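Local coordinates for protein phytase (Debaryomyces castellii, PDB 2GFI) that probably releases phosphate from phytate as a 3-phytase of the histidine acid phosphatase family, at residues E72-Y83 against N254-V265; D156-S165 against D187-E196. All blocks are in the same frame, centred on the assembly; numbering follows the deposited sequence.

Contact 1. Residues E72-Y83 against N254-V265; sequences ERYPSTGSGKKY and NLFGYCAYELNV
Glu-72 lays its CG against Asn-264 OD1, with carboxylate and amide planes nearly perpendicular, before its bent chain carries the carboxylate off to Tyr-43 N. The amide of Asn-264 reaches on to Arg-73: ND2 donates to Arg-73 O at 3.2 Å (156° at the hydrogen), in the carbonyl plane, and also bonds Ala-40 O. Arg-73 starts away from the helix, but its extended chain returns the guanidinium to Tyr-261, whose OH lies over one face, 2.9 Å from Arg-73 NH1. With the OH above that face, not in line with an N-H, this is packing rather than a hydrogen bond; NH1 donates instead to Tyr-74 O, which lies in the guanidinium plane, at 3.0 Å. Tyr-74 turns one ring face to Val-265, whose CG2 makes a CH-pi contact 3.7 Å from the centroid; the Tyr-74 OH bonds Asn-126 O. Pro-75 runs alongside Tyr-261 in the opposite sense, with CA over the ring face and CG 3.6 Å from Tyr-261 CB. Glu-72 to Pro-75 belong to the RHGxRxP signature of histidine acid phosphatases; Arg-73 lies beside the predicted nucleophile His-70 and, as in relatives, probably meets substrate phosphate. Ser-76 then N-caps helix 77-91 through a weak bond from Ser-79 N. Lys-82 NZ and Asn-254 OD1 share a water. With CG anti to its carbonyl carbon (chi1 -54°), Tyr-83 enters helix 249-266 as a knob among Asn-254, Gly-257, Tyr-258 and Tyr-261. Its CB meets Tyr-258 CD1 at 3.4 Å, and its OH comes within 3.2 Å of Gly-257 CA, where a beta carbon would clash. An alanine here would strip the ring from this hole and is likely to leave Tyr-261 with less to hold its rotation. The helix segments cross at -107°, their axes 9.8 Å apart.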
loop_
_atom_site.group_PDB
_atom_site.type_symbol
_atom_site.label_atom_id
_atom_site.label_comp_id
_atom_site.label_asym_id
_atom_site.label_seq_id
_atom_site.Cartn_x
_atom_site.Cartn_y
_atom_site.Cartn_z
ATOM N N GLU A 72 -17.296 2.561 -16.344
ATOM C CA GLU A 72 -16.871 3.920 -16.582
ATOM C C GLU A 72 -17.131 4.319 -18.033
ATOM O O GLU A 72 -16.966 3.523 -18.949
ATOM C CB GLU A 72 -15.387 4.096 -16.246
ATOM C CG GLU A 72 -15.038 3.971 -14.758
ATOM C CD GLU A 72 -14.792 2.535 -14.267
ATOM O OE1 GLU A 72 -15.311 1.556 -14.837
ATOM O OE2 GLU A 72 -14.066 2.368 -13.274
ATOM N N ARG A 73 -17.523 5.561 -18.224
ATOM C CA ARG A 73 -17.881 6.057 -19.522
ATOM C C ARG A 73 -17.371 7.467 -19.719
ATOM O O ARG A 73 -16.898 8.137 -18.777
ATOM C CB ARG A 73 -19.405 5.997 -19.699
ATOM C CG ARG A 73 -20.211 6.588 -18.528
ATOM C CD ARG A 73 -21.524 7.074 -19.020
ATOM N NE ARG A 73 -22.414 7.626 -18.023
ATOM C CZ ARG A 73 -22.488 8.923 -17.763
ATOM N NH1 ARG A 73 -21.703 9.773 -18.388
ATOM N NH2 ARG A 73 -23.334 9.373 -16.873
ATOM N N TYR A 74 -17.421 7.887 -20.982
ATOM C CA TYR A 74 -17.348 9.266 -21.369
ATOM C C TYR A 74 -18.576 9.972 -20.823
ATOM O O TYR A 74 -19.560 9.324 -20.431
ATOM C CB TYR A 74 -17.352 9.375 -22.893
ATOM C CG TYR A 74 -15.983 9.221 -23.498
ATOM C CD1 TYR A 74 -15.196 10.341 -23.775
ATOM C CD2 TYR A 74 -15.465 7.949 -23.785
ATOM C CE1 TYR A 74 -13.914 10.195 -24.348
ATOM C CE2 TYR A 74 -14.199 7.796 -24.330
ATOM C CZ TYR A 74 -13.434 8.913 -24.606
ATOM O OH TYR A 74 -12.178 8.740 -25.135
ATOM N N PRO A 75 -18.532 11.302 -20.803
ATOM C CA PRO A 75 -19.685 12.067 -20.365
ATOM C C PRO A 75 -20.881 11.761 -21.257
ATOM O O PRO A 75 -20.724 11.356 -22.412
ATOM C CB PRO A 75 -19.233 13.518 -20.517
ATOM C CG PRO A 75 -17.730 13.460 -20.552
ATOM C CD PRO A 75 -17.383 12.148 -21.157
ATOM N N SER A 76 -22.073 11.917 -20.699
ATOM C CA SER A 76 -23.269 11.855 -21.492
ATOM C C SER A 76 -23.241 13.062 -22.411
ATOM O O SER A 76 -22.348 13.944 -22.322
ATOM C CB SER A 76 -24.488 11.930 -20.593
ATOM O OG SER A 76 -24.479 13.192 -19.959
ATOM N N THR A 77 -24.220 13.124 -23.300
ATOM C CA THR A 77 -24.263 14.242 -24.254
ATOM C C THR A 77 -24.360 15.558 -23.516
ATOM O O THR A 77 -23.548 16.454 -23.745
ATOM C CB THR A 77 -25.440 14.085 -25.193
ATOM O OG1 THR A 77 -25.316 12.818 -25.879
ATOM C CG2 THR A 77 -25.392 15.205 -26.259
ATOM N N GLY A 78 -25.310 15.653 -22.600
ATOM C CA GLY A 78 -25.605 16.909 -21.920
ATOM C C GLY A 78 -24.397 17.415 -21.166
ATOM O O GLY A 78 -23.909 18.531 -21.399
ATOM N N SER A 79 -23.894 16.562 -20.281
ATOM C CA SER A 79 -22.729 16.849 -19.467
ATOM C C SER A 79 -21.510 17.148 -20.305
ATOM O O SER A 79 -20.883 18.174 -20.118
ATOM C CB SER A 79 -22.461 15.664 -18.532
ATOM O OG SER A 79 -23.523 15.572 -17.599
ATOM N N GLY A 80 -21.180 16.265 -21.237
ATOM C CA GLY A 80 -20.088 16.510 -22.174
ATOM C C GLY A 80 -20.182 17.885 -22.812
ATOM O O GLY A 80 -19.184 18.626 -22.857
ATOM N N LYS A 81 -21.388 18.258 -23.265
ATOM C CA LYS A 81 -21.536 19.559 -23.921
ATOM C C LYS A 81 -21.425 20.708 -22.952
ATOM O O LYS A 81 -20.877 21.775 -23.312
ATOM C CB LYS A 81 -22.794 19.631 -24.782
ATOM C CG LYS A 81 -22.623 18.775 -26.018
ATOM C CD LYS A 81 -23.685 18.989 -27.100
ATOM C CE LYS A 81 -23.227 18.291 -28.362
ATOM N NZ LYS A 81 -24.146 18.560 -29.493
ATOM N N LYS A 82 -21.918 20.494 -21.724
ATOM C CA LYS A 82 -21.705 21.469 -20.668
ATOM C C LYS A 82 -20.224 21.607 -20.343
ATOM O O LYS A 82 -19.750 22.727 -20.112
ATOM C CB LYS A 82 -22.500 21.122 -19.393
ATOM C CG LYS A 82 -23.984 21.401 -19.525
ATOM C CD LYS A 82 -24.770 20.612 -18.470
ATOM C CE LYS A 82 -26.246 20.920 -18.502
ATOM N NZ LYS A 82 -26.476 22.400 -18.442
ATOM N N TYR A 83 -19.502 20.487 -20.308
ATOM C CA TYR A 83 -18.055 20.518 -20.016
ATOM C C TYR A 83 -17.327 21.264 -21.135
ATOM O O TYR A 83 -16.413 22.049 -20.885
ATOM C CB TYR A 83 -17.442 19.109 -19.793
ATOM C CG TYR A 83 -18.119 18.263 -18.733
ATOM C CD1 TYR A 83 -18.754 18.852 -17.632
ATOM C CD2 TYR A 83 -18.124 16.862 -18.824
ATOM C CE1 TYR A 83 -19.378 18.075 -16.658
ATOM C CE2 TYR A 83 -18.752 16.076 -17.848
ATOM C CZ TYR A 83 -19.364 16.696 -16.773
ATOM O OH TYR A 83 -20.015 15.953 -15.807
ATOM N N ASN A 254 -19.987 22.184 -12.485
ATOM C CA ASN A 254 -19.745 21.262 -13.582
ATOM C C ASN A 254 -18.306 20.802 -13.680
ATOM O O ASN A 254 -17.984 19.790 -14.292
ATOM C CB ASN A 254 -20.190 21.932 -14.887
ATOM C CG ASN A 254 -21.687 21.903 -15.046
ATOM O OD1 ASN A 254 -22.300 22.813 -15.618
ATOM N ND2 ASN A 254 -22.294 20.855 -14.525
ATOM N N LEU A 255 -17.418 21.510 -13.022
ATOM C CA LEU A 255 -16.030 21.156 -13.124
ATOM C C LEU A 255 -15.739 19.931 -12.260
ATOM O O LEU A 255 -14.752 19.230 -12.483
ATOM C CB LEU A 255 -15.148 22.354 -12.772
ATOM C CG LEU A 255 -15.101 23.496 -13.764
ATOM C CD1 LEU A 255 -14.119 24.618 -13.248
ATOM C CD2 LEU A 255 -14.677 22.949 -15.107
ATOM N N PHE A 256 -16.607 19.675 -11.279
ATOM C CA PHE A 256 -16.549 18.392 -10.534
ATOM C C PHE A 256 -16.790 17.209 -11.420
ATOM O O PHE A 256 -15.986 16.280 -11.400
ATOM C CB PHE A 256 -17.523 18.328 -9.351
ATOM C CG PHE A 256 -17.157 19.219 -8.242
ATOM C CD1 PHE A 256 -16.212 18.819 -7.302
ATOM C CD2 PHE A 256 -17.752 20.480 -8.126
ATOM C CE1 PHE A 256 -15.874 19.678 -6.238
ATOM C CE2 PHE A 256 -17.434 21.329 -7.093
ATOM C CZ PHE A 256 -16.489 20.930 -6.135
ATOM N N GLY A 257 -17.866 17.239 -12.209
ATOM C CA GLY A 257 -18.111 16.180 -13.200
ATOM C C GLY A 257 -16.990 16.137 -14.245
ATOM O O GLY A 257 -16.537 15.068 -14.682
ATOM N N TYR A 258 -16.530 17.302 -14.658
ATOM C CA TYR A 258 -15.461 17.386 -15.629
ATOM C C TYR A 258 -14.246 16.616 -15.082
ATOM O O TYR A 258 -13.657 15.794 -15.778
ATOM C CB TYR A 258 -15.153 18.884 -15.835
ATOM C CG TYR A 258 -14.243 19.217 -16.988
ATOM C CD1 TYR A 258 -14.678 20.071 -18.026
ATOM C CD2 TYR A 258 -12.931 18.713 -17.047
ATOM C CE1 TYR A 258 -13.839 20.410 -19.076
ATOM C CE2 TYR A 258 -12.095 19.050 -18.081
ATOM C CZ TYR A 258 -12.551 19.898 -19.099
ATOM O OH TYR A 258 -11.703 20.204 -20.150
ATOM N N CYS A 259 -13.873 16.910 -13.831
ATOM C CA CYS A 259 -12.841 16.181 -13.111
ATOM C C CYS A 259 -13.103 14.649 -13.157
ATOM O O CYS A 259 -12.248 13.870 -13.578
ATOM C CB CYS A 259 -12.793 16.692 -11.654
ATOM S SG CYS A 259 -12.182 15.524 -10.427
ATOM N N ALA A 260 -14.312 14.251 -12.749
ATOM C CA ALA A 260 -14.684 12.829 -12.705
ATOM C C ALA A 260 -14.550 12.204 -14.069
ATOM O O ALA A 260 -13.941 11.159 -14.200
ATOM C CB ALA A 260 -16.064 12.658 -12.154
ATOM N N TYR A 261 -15.097 12.868 -15.091
ATOM C CA TYR A 261 -14.972 12.386 -16.458
ATOM C C TYR A 261 -13.610 12.429 -17.078
ATOM O O TYR A 261 -13.266 11.509 -17.779
ATOM C CB TYR A 261 -16.078 12.963 -17.361
ATOM C CG TYR A 261 -17.336 12.285 -16.952
ATOM C CD1 TYR A 261 -17.570 10.977 -17.337
ATOM C CD2 TYR A 261 -18.224 12.903 -16.087
ATOM C CE1 TYR A 261 -18.685 10.308 -16.923
ATOM C CE2 TYR A 261 -19.371 12.237 -15.666
ATOM C CZ TYR A 261 -19.580 10.932 -16.097
ATOM O OH TYR A 261 -20.683 10.243 -15.683
ATOM N N GLU A 262 -12.823 13.475 -16.841
ATOM C CA GLU A 262 -11.475 13.498 -17.376
ATOM C C GLU A 262 -10.603 12.410 -16.734
ATOM O O GLU A 262 -9.727 11.798 -17.393
ATOM C CB GLU A 262 -10.831 14.864 -17.130
ATOM C CG GLU A 262 -9.504 15.008 -17.859
ATOM C CD GLU A 262 -9.024 16.441 -17.862
ATOM O OE1 GLU A 262 -9.010 17.074 -16.783
ATOM O OE2 GLU A 262 -8.662 16.934 -18.949
ATOM N N LEU A 263 -10.834 12.190 -15.438
ATOM C CA LEU A 263 -10.244 11.055 -14.744
ATOM C C LEU A 263 -10.612 9.723 -15.446
ATOM O O LEU A 263 -9.717 8.962 -15.825
ATOM C CB LEU A 263 -10.680 11.067 -13.263
ATOM C CG LEU A 263 -10.214 9.920 -12.353
ATOM C CD1 LEU A 263 -8.689 9.858 -12.243
ATOM C CD2 LEU A 263 -10.803 10.170 -10.966
ATOM N N ASN A 264 -11.906 9.473 -15.666
ATOM C CA ASN A 264 -12.343 8.295 -16.426
ATOM C C ASN A 264 -11.642 8.212 -17.774
ATOM O O ASN A 264 -11.084 7.185 -18.150
ATOM C CB ASN A 264 -13.847 8.352 -16.710
ATOM C CG ASN A 264 -14.668 8.116 -15.510
ATOM O OD1 ASN A 264 -14.143 7.822 -14.441
ATOM N ND2 ASN A 264 -15.979 8.227 -15.665
ATOM N N VAL A 265 -11.648 9.317 -18.493
ATOM C CA VAL A 265 -11.176 9.294 -19.869
ATOM C C VAL A 265 -9.666 9.231 -20.005
ATOM O O VAL A 265 -9.148 8.480 -20.831
ATOM C CB VAL A 265 -11.776 10.472 -20.671
ATOM C CG1 VAL A 265 -11.071 10.603 -22.038
ATOM C CG2 VAL A 265 -13.291 10.267 -20.824
HETATM O O HOH W 1 -25.276 22.737 -15.493
#

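Contact 2. Residues D156-S165 against D187-E196; sequences DTLPVFTSNS and DTVKTNIISE
Strands 158-163 and 189-194 run parallel, joined by six backbone hydrogen bonds, the first from Leu-158 N to Thr-188 O (2.7 Å) and the last from Ile-194 N to Thr-162 O (2.8 Å). At the start, Thr-157 OG1 donates to Asp-187 O. On the sheet face that carries Phe-161, Asn-192 lies alongside, its ND2 over one face of the ring, 3.3 Å from Phe-161 CE1, and gives Val-160 O a second, weak bond beside that from its own backbone N. Ile-194 CD1 closes on the edge of the same ring. On the other face of the sheet, Val-160 CG2 touches Val-189 CG1 at 3.6 Å. Beyond the strands, Asn-164 has CG between its backbone N and carbonyl carbon (chi1 64°), which brings OD1 to Glu-196 N at 2.8 Å, with the donor above the carbonyl plane; ND2 goes to Ser-454 O. Further out, Tyr-443 and Tyr-446 meet the Phe-161 ring edge-to-face, strand 326-331 flanks 158-163, and helix 166-180 packs on Val-160 and Val-189. Strand 158-163, this helix and strand 189-194 form a beta-alpha-beta crossover in the alpha/beta domain characteristic of histidine phosphatases.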
loop_
_atom_site.group_PDB
_atom_site.type_symbol
_atom_site.label_atom_id
_atom_site.label_comp_id
_atom_site.label_asym_id
_atom_site.label_seq_id
_atom_site.Cartn_x
_atom_site.Cartn_y
_atom_site.Cartn_z
ATOM N N ASP A 156 -24.719 -25.553 -20.607
ATOM C CA ASP A 156 -25.783 -24.563 -20.710
ATOM C C ASP A 156 -25.282 -23.223 -21.223
ATOM O O ASP A 156 -24.223 -22.735 -20.817
ATOM C CB ASP A 156 -26.476 -24.355 -19.353
ATOM C CG ASP A 156 -27.106 -25.639 -18.800
ATOM O OD1 ASP A 156 -27.418 -26.547 -19.595
ATOM O OD2 ASP A 156 -27.335 -25.831 -17.581
ATOM N N THR A 157 -26.041 -22.638 -22.133
ATOM C CA THR A 157 -25.877 -21.258 -22.489
ATOM C C THR A 157 -25.945 -20.326 -21.255
ATOM O O THR A 157 -26.780 -20.499 -20.353
ATOM C CB THR A 157 -26.975 -20.893 -23.495
ATOM O OG1 THR A 157 -26.534 -21.251 -24.808
ATOM C CG2 THR A 157 -27.113 -19.415 -23.596
ATOM N N LEU A 158 -25.067 -19.324 -21.234
ATOM C CA LEU A 158 -25.142 -18.260 -20.236
ATOM C C LEU A 158 -26.070 -17.197 -20.777
ATOM O O LEU A 158 -25.803 -16.644 -21.839
ATOM C CB LEU A 158 -23.757 -17.660 -19.972
ATOM C CG LEU A 158 -23.669 -16.561 -18.922
ATOM C CD1 LEU A 158 -23.850 -17.138 -17.489
ATOM C CD2 LEU A 158 -22.326 -15.772 -19.106
ATOM N N PRO A 159 -27.184 -16.951 -20.090
ATOM C CA PRO A 159 -28.044 -15.827 -20.442
ATOM C C PRO A 159 -27.502 -14.521 -19.830
ATOM O O PRO A 159 -26.915 -14.495 -18.716
ATOM C CB PRO A 159 -29.402 -16.212 -19.845
ATOM C CG PRO A 159 -29.051 -17.094 -18.682
ATOM C CD PRO A 159 -27.719 -17.733 -18.955
ATOM N N VAL A 160 -27.665 -13.437 -20.564
ATOM C CA VAL A 160 -27.236 -12.150 -20.053
ATOM C C VAL A 160 -28.448 -11.258 -20.241
ATOM O O VAL A 160 -29.126 -11.364 -21.226
ATOM C CB VAL A 160 -25.942 -11.658 -20.777
ATOM C CG1 VAL A 160 -25.654 -10.233 -20.470
ATOM C CG2 VAL A 160 -24.733 -12.523 -20.382
ATOM N N PHE A 161 -28.779 -10.452 -19.262
ATOM C CA PHE A 161 -29.871 -9.527 -19.408
ATOM C C PHE A 161 -29.268 -8.134 -19.303
ATOM O O PHE A 161 -28.523 -7.818 -18.352
ATOM C CB PHE A 161 -30.959 -9.800 -18.358
ATOM C CG PHE A 161 -31.403 -11.239 -18.336
ATOM C CD1 PHE A 161 -32.517 -11.643 -19.058
ATOM C CD2 PHE A 161 -30.657 -12.185 -17.675
ATOM C CE1 PHE A 161 -32.894 -12.968 -19.090
ATOM C CE2 PHE A 161 -31.014 -13.518 -17.710
ATOM C CZ PHE A 161 -32.149 -13.913 -18.413
ATOM N N THR A 162 -29.551 -7.330 -20.318
ATOM C CA THR A 162 -29.059 -5.991 -20.379
ATOM C C THR A 162 -30.118 -5.076 -20.973
ATOM O O THR A 162 -30.932 -5.527 -21.762
ATOM C CB THR A 162 -27.776 -5.945 -21.233
ATOM O OG1 THR A 162 -27.363 -4.581 -21.341
ATOM C CG2 THR A 162 -28.051 -6.349 -22.639
ATOM N N SER A 163 -30.112 -3.797 -20.591
ATOM C CA SER A 163 -30.947 -2.824 -21.281
ATOM C C SER A 163 -30.273 -2.469 -22.604
ATOM O O SER A 163 -29.156 -2.893 -22.877
ATOM C CB SER A 163 -31.218 -1.573 -20.425
ATOM O OG SER A 163 -30.233 -0.582 -20.673
ATOM N N ASN A 164 -30.971 -1.731 -23.455
ATOM C CA ASN A 164 -30.482 -1.512 -24.799
ATOM C C ASN A 164 -29.643 -0.245 -24.915
ATOM O O ASN A 164 -29.235 0.152 -26.020
ATOM C CB ASN A 164 -31.644 -1.520 -25.797
ATOM C CG ASN A 164 -32.609 -0.388 -25.574
ATOM O OD1 ASN A 164 -33.066 -0.141 -24.457
ATOM N ND2 ASN A 164 -32.941 0.302 -26.642
ATOM N N SER A 165 -29.388 0.393 -23.778
ATOM C CA SER A 165 -28.391 1.455 -23.736
ATOM C C SER A 165 -27.043 0.915 -24.220
ATOM O O SER A 165 -26.638 -0.159 -23.816
ATOM C CB SER A 165 -28.255 1.955 -22.328
ATOM O OG SER A 165 -27.024 2.625 -22.195
ATOM N N ASP A 187 -22.818 -18.808 -29.303
ATOM C CA ASP A 187 -23.456 -20.029 -28.827
ATOM C C ASP A 187 -23.458 -20.217 -27.316
ATOM O O ASP A 187 -24.431 -20.733 -26.764
ATOM C CB ASP A 187 -22.853 -21.264 -29.484
ATOM C CG ASP A 187 -23.040 -21.259 -30.986
ATOM O OD1 ASP A 187 -24.141 -20.823 -31.454
ATOM O OD2 ASP A 187 -22.135 -21.675 -31.765
ATOM N N THR A 188 -22.374 -19.842 -26.645
ATOM C CA THR A 188 -22.309 -20.073 -25.195
ATOM C C THR A 188 -22.953 -18.985 -24.367
ATOM O O THR A 188 -23.248 -19.199 -23.192
ATOM C CB THR A 188 -20.885 -20.356 -24.737
ATOM O OG1 THR A 188 -20.043 -19.238 -25.068
ATOM C CG2 THR A 188 -20.310 -21.568 -25.531
ATOM N N VAL A 189 -23.216 -17.836 -24.982
ATOM C CA VAL A 189 -23.848 -16.710 -24.278
ATOM C C VAL A 189 -25.010 -16.239 -25.104
ATOM O O VAL A 189 -24.879 -16.054 -26.314
ATOM C CB VAL A 189 -22.868 -15.500 -24.034
ATOM C CG1 VAL A 189 -23.575 -14.355 -23.270
ATOM C CG2 VAL A 189 -21.584 -15.955 -23.325
ATOM N N LYS A 190 -26.156 -16.048 -24.466
ATOM C CA LYS A 190 -27.254 -15.466 -25.164
ATOM C C LYS A 190 -27.660 -14.216 -24.410
ATOM O O LYS A 190 -28.033 -14.278 -23.231
ATOM C CB LYS A 190 -28.408 -16.471 -25.322
ATOM C CG LYS A 190 -28.095 -17.670 -26.332
ATOM C CD LYS A 190 -27.650 -17.213 -27.750
ATOM C CE LYS A 190 -27.611 -18.372 -28.753
ATOM N NZ LYS A 190 -27.454 -17.844 -30.181
ATOM N N THR A 191 -27.578 -13.081 -25.100
ATOM C CA THR A 191 -27.889 -11.822 -24.487
ATOM C C THR A 191 -29.302 -11.411 -24.829
ATOM O O THR A 191 -29.686 -11.384 -26.004
ATOM C CB THR A 191 -26.912 -10.747 -24.970
ATOM O OG1 THR A 191 -25.602 -11.089 -24.523
ATOM C CG2 THR A 191 -27.208 -9.413 -24.307
ATOM N N ASN A 192 -30.039 -11.048 -23.794
ATOM C CA ASN A 192 -31.386 -10.556 -23.900
ATOM C C ASN A 192 -31.362 -9.078 -23.646
ATOM O O ASN A 192 -31.025 -8.628 -22.557
ATOM C CB ASN A 192 -32.267 -11.306 -22.901
ATOM C CG ASN A 192 -32.098 -12.803 -23.031
ATOM O OD1 ASN A 192 -32.441 -13.381 -24.062
ATOM N ND2 ASN A 192 -31.485 -13.427 -22.031
ATOM N N ILE A 193 -31.661 -8.326 -24.693
ATOM C CA ILE A 193 -31.605 -6.900 -24.670
ATOM C C ILE A 193 -33.020 -6.458 -24.432
ATOM O O ILE A 193 -33.882 -6.648 -25.274
ATOM C CB ILE A 193 -31.112 -6.354 -26.015
ATOM C CG1 ILE A 193 -29.857 -7.079 -26.487
ATOM C CG2 ILE A 193 -30.873 -4.834 -25.934
ATOM C CD1 ILE A 193 -29.411 -6.632 -27.870
ATOM N N ILE A 194 -33.246 -5.844 -23.287
ATOM C CA ILE A 194 -34.555 -5.491 -22.822
ATOM C C ILE A 194 -34.668 -3.999 -23.018
ATOM O O ILE A 194 -33.893 -3.195 -22.448
ATOM C CB ILE A 194 -34.666 -5.897 -21.337
ATOM C CG1 ILE A 194 -34.526 -7.414 -21.228
ATOM C CG2 ILE A 194 -35.973 -5.474 -20.733
ATOM C CD1 ILE A 194 -33.666 -7.764 -20.086
ATOM N N SER A 195 -35.647 -3.633 -23.831
ATOM C CA SER A 195 -35.780 -2.287 -24.283
ATOM C C SER A 195 -36.062 -1.354 -23.103
ATOM O O SER A 195 -36.717 -1.724 -22.106
ATOM C CB SER A 195 -36.864 -2.212 -25.362
ATOM O OG SER A 195 -37.308 -0.869 -25.559
ATOM N N GLU A 196 -35.562 -0.138 -23.237
ATOM C CA GLU A 196 -35.859 0.907 -22.260
ATOM C C GLU A 196 -37.163 1.660 -22.562
ATOM O O GLU A 196 -37.581 2.552 -21.805
ATOM C CB GLU A 196 -34.679 1.872 -22.144
ATOM C CG GLU A 196 -33.423 1.209 -21.628
ATOM C CD GLU A 196 -32.322 2.199 -21.356
ATOM O OE1 GLU A 196 -32.584 3.420 -21.432
ATOM O OE2 GLU A 196 -31.197 1.756 -21.063
#

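From the N terminus, strand 59-69 leads into the catalytic signature and segment 72-83, which opens the longer loop. The chain then runs through segment 156-165 and helix 166-180 to segment 187-196, where contact 2 closes a short loop of 21 residues, before contact 1 closes its own of 170 at 254-265. Contact 2 is thus nested inside the loop closed by contact 1, without crossing. Their centres lie 28 Å apart, their nearest atoms about 8 Å. Contact 1 ties the loop after strand 59-69 and helix 77-91 to helix 249-266; contact 2 extends the central sheet, where strand 326-331 pairs with both 59-69 and 158-163. The predicted nucleophile His-70 lies near both Arg-73 and Ser-165.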